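Local coordinates for protein PrgB (Enterococcus faecalis, PDB 6EVU) that promotes cell aggregation, biofilm formation and conjugation by binding and compacting DNA, the part here being its adhesin domain, at residues L94-E105 with T144-I155. Sequence-based numbering, arbitrary orientation.
Sequences LGSNGGYAVLLE and TLNAVFSNDPII
With CG turned away from the carbonyl carbon (chi1 -54°), Tyr100 swings its ring back along the sheet to Asn151, while chi1 of 170° sets Ser150 OG opposite its own backbone N, facing the carbonyl of Leu94. Both arrangements close one end of an antiparallel strand pair, 99-104 with 145-150, in a beta sheet of the adhesin domain of PrgB, an antigen I/II family protein. Six backbone bonds join Tyr100 with Phe149, Val102 with Ala147 and Leu104 with Leu145; in the last pair Leu104 N lies 2.7 Å from Leu145 O. Next to Tyr100-Phe149, at the turn end of the pair, Gly99 faces Ser150 at a non-hydrogen-bonded position, the two CA atoms 4.1 Å apart, and Gly99 brings its CA to 3.0 Å from Phe149 O. On one face Phe149 crosses Val102 at about a right angle, its CE2 3.8 Å from Val102 CB, and Leu104 CD2 reaches the ring edge. Strand 110-115 covers this face through Val110 and Val112. On the other, Leu94 CD2 packs 3.6 Å from Val148 CG1. Beyond the strands, a type I turn from Gly95 to Gly98 is tied down by Asn151, whose backbone N makes a nearly straight bond (176°) to Gly98 O. Ser150 OG donates to Leu94 O at 2.8 Å and accepts from Asp152 N, an ST turn. The Asn151 amide stands perpendicular to the Tyr100 ring; OD1 lies in the ring plane at its edge and takes a bond from Ile43 N. Asn151 ND2 donates twice, to Asn97 O at 3.0 Å and to Tyr100 OH at 3.3 Å, and a water accepting from that hydroxyl donates to Asn151 OD1.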
loop_
_atom_site.group_PDB
_atom_site.type_symbol
_atom_site.label_atom_id
_atom_site.label_comp_id
_atom_site.label_asym_id
_atom_site.label_seq_id
_atom_site.Cartn_x
_atom_site.Cartn_y
_atom_site.Cartn_z
ATOM N N LEU A 94 -2.046 -5.521 -13.520
ATOM C CA LEU A 94 -0.888 -4.620 -13.612
ATOM C C LEU A 94 -1.091 -3.479 -14.586
ATOM O O LEU A 94 -0.205 -2.631 -14.724
ATOM C CB LEU A 94 0.359 -5.363 -14.063
ATOM C CG LEU A 94 0.963 -6.400 -13.110
ATOM C CD1 LEU A 94 2.145 -7.002 -13.810
ATOM C CD2 LEU A 94 1.368 -5.773 -11.795
ATOM N N GLY A 95 -2.207 -3.479 -15.296
ATOM C CA GLY A 95 -2.424 -2.548 -16.388
ATOM C C GLY A 95 -1.846 -3.068 -17.690
ATOM O O GLY A 95 -1.086 -4.037 -17.727
ATOM N N SER A 96 -2.220 -2.402 -18.797
ATOM C CA SER A 96 -1.882 -2.940 -20.115
ATOM C C SER A 96 -0.386 -2.906 -20.421
ATOM O O SER A 96 0.038 -3.575 -21.369
ATOM C CB SER A 96 -2.659 -2.206 -21.229
ATOM O OG SER A 96 -2.411 -0.817 -21.136
ATOM N N ASN A 97 0.439 -2.217 -19.620
ATOM C CA ASN A 97 1.864 -2.154 -19.905
ATOM C C ASN A 97 2.687 -3.078 -18.989
ATOM O O ASN A 97 3.918 -3.070 -19.078
ATOM C CB ASN A 97 2.374 -0.721 -19.756
ATOM C CG ASN A 97 2.004 0.158 -20.946
ATOM O OD1 ASN A 97 1.817 -0.328 -22.060
ATOM N ND2 ASN A 97 1.893 1.453 -20.706
ATOM N N GLY A 98 2.036 -3.857 -18.106
ATOM C CA GLY A 98 2.763 -4.901 -17.364
ATOM C C GLY A 98 3.640 -4.333 -16.247
ATOM O O GLY A 98 3.484 -3.190 -15.801
ATOM N N GLY A 99 4.571 -5.163 -15.781
ATOM C CA GLY A 99 5.394 -4.770 -14.637
ATOM C C GLY A 99 6.568 -5.726 -14.510
ATOM O O GLY A 99 6.864 -6.478 -15.438
ATOM N N TYR A 100 7.257 -5.668 -13.358
ATOM C CA TYR A 100 8.504 -6.419 -13.158
ATOM C C TYR A 100 8.521 -7.098 -11.806
ATOM O O TYR A 100 8.204 -6.463 -10.794
ATOM C CB TYR A 100 9.739 -5.494 -13.244
ATOM C CG TYR A 100 9.708 -4.727 -14.529
ATOM C CD1 TYR A 100 10.261 -5.252 -15.662
ATOM C CD2 TYR A 100 9.057 -3.512 -14.601
ATOM C CE1 TYR A 100 10.185 -4.561 -16.892
ATOM C CE2 TYR A 100 8.962 -2.804 -15.811
ATOM C CZ TYR A 100 9.526 -3.327 -16.928
ATOM O OH TYR A 100 9.396 -2.607 -18.128
ATOM N N ALA A 101 8.966 -8.376 -11.767
ATOM C CA ALA A 101 9.013 -9.151 -10.527
ATOM C C ALA A 101 10.383 -8.993 -9.860
ATOM O O ALA A 101 11.422 -9.167 -10.508
ATOM C CB ALA A 101 8.733 -10.641 -10.788
ATOM N N VAL A 102 10.391 -8.694 -8.566
ATOM C CA VAL A 102 11.629 -8.346 -7.861
ATOM C C VAL A 102 11.592 -8.976 -6.476
ATOM O O VAL A 102 10.527 -9.046 -5.853
ATOM C CB VAL A 102 11.790 -6.809 -7.749
ATOM C CG1 VAL A 102 13.051 -6.429 -6.948
ATOM C CG2 VAL A 102 11.795 -6.169 -9.138
ATOM N N LEU A 103 12.760 -9.444 -5.970
ATOM C CA LEU A 103 12.774 -9.983 -4.604
ATOM C C LEU A 103 13.133 -8.849 -3.652
ATOM O O LEU A 103 14.150 -8.167 -3.870
ATOM C CB LEU A 103 13.817 -11.105 -4.462
ATOM C CG LEU A 103 13.750 -11.799 -3.084
ATOM C CD1 LEU A 103 12.658 -12.832 -3.061
ATOM C CD2 LEU A 103 15.068 -12.599 -2.874
ATOM N N LEU A 104 12.331 -8.640 -2.590
ATOM C CA LEU A 104 12.684 -7.672 -1.541
ATOM C C LEU A 104 13.308 -8.405 -0.365
ATOM O O LEU A 104 12.789 -9.430 0.102
ATOM C CB LEU A 104 11.476 -6.873 -1.020
ATOM C CG LEU A 104 10.692 -6.113 -2.105
ATOM C CD1 LEU A 104 9.530 -5.419 -1.372
ATOM C CD2 LEU A 104 11.590 -5.119 -2.739
ATOM N N GLU A 105 14.439 -7.874 0.122
ATOM C CA GLU A 105 15.174 -8.518 1.196
ATOM C C GLU A 105 15.450 -7.481 2.267
ATOM O O GLU A 105 15.565 -6.288 1.979
ATOM C CB GLU A 105 16.512 -9.112 0.682
ATOM C CG GLU A 105 16.275 -10.196 -0.398
ATOM C CD GLU A 105 17.592 -10.739 -0.892
ATOM O OE1 GLU A 105 18.111 -10.290 -1.950
ATOM O OE2 GLU A 105 18.137 -11.591 -0.174
ATOM N N THR A 144 11.871 -13.090 3.117
ATOM C CA THR A 144 11.880 -12.206 1.964
ATOM C C THR A 144 10.452 -11.878 1.574
ATOM O O THR A 144 9.492 -12.514 2.027
ATOM C CB THR A 144 12.580 -12.847 0.753
ATOM O OG1 THR A 144 11.924 -14.066 0.412
ATOM C CG2 THR A 144 14.062 -13.152 1.108
ATOM N N LEU A 145 10.312 -10.903 0.682
ATOM C CA LEU A 145 9.014 -10.637 0.061
ATOM C C LEU A 145 9.200 -10.613 -1.440
ATOM O O LEU A 145 10.288 -10.299 -1.946
ATOM C CB LEU A 145 8.395 -9.275 0.492
ATOM C CG LEU A 145 7.998 -9.199 1.954
ATOM C CD1 LEU A 145 7.784 -7.712 2.267
ATOM C CD2 LEU A 145 6.880 -10.082 2.404
ATOM N N ASN A 146 8.116 -10.939 -2.175
ATOM C CA ASN A 146 8.123 -10.797 -3.610
ATOM C C ASN A 146 7.338 -9.540 -3.963
ATOM O O ASN A 146 6.341 -9.227 -3.327
ATOM C CB ASN A 146 7.481 -12.007 -4.277
ATOM C CG ASN A 146 7.986 -13.325 -3.707
ATOM O OD1 ASN A 146 9.187 -13.496 -3.502
ATOM N ND2 ASN A 146 7.058 -14.271 -3.434
ATOM N N ALA A 147 7.764 -8.883 -5.036
ATOM C CA ALA A 147 7.102 -7.671 -5.473
ATOM C C ALA A 147 6.924 -7.737 -6.968
ATOM O O ALA A 147 7.804 -8.202 -7.704
ATOM C CB ALA A 147 7.900 -6.423 -5.110
ATOM N N VAL A 148 5.797 -7.210 -7.433
ATOM C CA VAL A 148 5.651 -6.901 -8.837
ATOM C C VAL A 148 5.355 -5.415 -8.884
ATOM O O VAL A 148 4.349 -4.961 -8.318
ATOM C CB VAL A 148 4.569 -7.723 -9.537
ATOM C CG1 VAL A 148 4.526 -7.352 -10.988
ATOM C CG2 VAL A 148 4.892 -9.257 -9.459
ATOM N N PHE A 149 6.223 -4.670 -9.567
ATOM C CA PHE A 149 6.079 -3.214 -9.708
ATOM C C PHE A 149 5.472 -2.928 -11.060
ATOM O O PHE A 149 6.001 -3.349 -12.089
ATOM C CB PHE A 149 7.407 -2.505 -9.555
ATOM C CG PHE A 149 8.064 -2.796 -8.229
ATOM C CD1 PHE A 149 7.392 -2.458 -7.052
ATOM C CD2 PHE A 149 9.335 -3.412 -8.138
ATOM C CE1 PHE A 149 7.963 -2.711 -5.780
ATOM C CE2 PHE A 149 9.892 -3.634 -6.856
ATOM C CZ PHE A 149 9.226 -3.278 -5.686
ATOM N N SER A 150 4.383 -2.175 -11.061
ATOM C CA SER A 150 3.662 -1.880 -12.299
ATOM C C SER A 150 4.273 -0.712 -13.058
ATOM O O SER A 150 4.724 0.271 -12.469
ATOM C CB SER A 150 2.198 -1.585 -11.959
ATOM O OG SER A 150 1.524 -1.067 -13.116
ATOM N N ASN A 151 4.263 -0.794 -14.393
ATOM C CA ASN A 151 4.661 0.351 -15.199
ATOM C C ASN A 151 3.698 1.532 -15.038
ATOM O O ASN A 151 4.040 2.626 -15.477
ATOM C CB ASN A 151 4.782 -0.075 -16.698
ATOM C CG ASN A 151 6.196 -0.594 -17.048
ATOM O OD1 ASN A 151 7.207 0.054 -16.761
ATOM N ND2 ASN A 151 6.259 -1.764 -17.674
ATOM N N ASP A 152 2.497 1.307 -14.469
ATOM C CA ASP A 152 1.567 2.368 -14.101
ATOM C C ASP A 152 1.840 2.750 -12.642
ATOM O O ASP A 152 1.568 1.941 -11.744
ATOM C CB ASP A 152 0.125 1.870 -14.289
ATOM C CG ASP A 152 -0.931 2.949 -14.079
ATOM O OD1 ASP A 152 -0.667 3.929 -13.372
ATOM O OD2 ASP A 152 -2.071 2.811 -14.608
ATOM N N PRO A 153 2.373 3.951 -12.356
ATOM C CA PRO A 153 2.677 4.305 -10.958
ATOM C C PRO A 153 1.439 4.418 -10.070
ATOM O O PRO A 153 1.569 4.440 -8.827
ATOM C CB PRO A 153 3.389 5.646 -11.108
ATOM C CG PRO A 153 2.639 6.300 -12.292
ATOM C CD PRO A 153 2.521 5.105 -13.278
ATOM N N ILE A 154 0.258 4.520 -10.680
ATOM C CA ILE A 154 -1.003 4.596 -9.951
ATOM C C ILE A 154 -1.551 3.217 -9.617
ATOM O O ILE A 154 -2.420 3.104 -8.745
ATOM C CB ILE A 154 -2.022 5.404 -10.776
ATOM C CG1 ILE A 154 -1.402 6.741 -11.181
ATOM C CG2 ILE A 154 -3.304 5.606 -10.013
ATOM C CD1 ILE A 154 -0.955 7.602 -9.987
ATOM N N ILE A 155 -1.070 2.172 -10.286
ATOM C CA ILE A 155 -1.296 0.804 -9.828
ATOM C C ILE A 155 -0.239 0.389 -8.807
ATOM O O ILE A 155 -0.544 -0.267 -7.786
ATOM C CB ILE A 155 -1.293 -0.111 -11.066
ATOM C CG1 ILE A 155 -2.520 0.171 -11.955
ATOM C CG2 ILE A 155 -1.211 -1.618 -10.693
ATOM C CD1 ILE A 155 -2.513 -0.591 -13.272
HETATM O O HOH W 1 9.543 -0.001 -18.584
#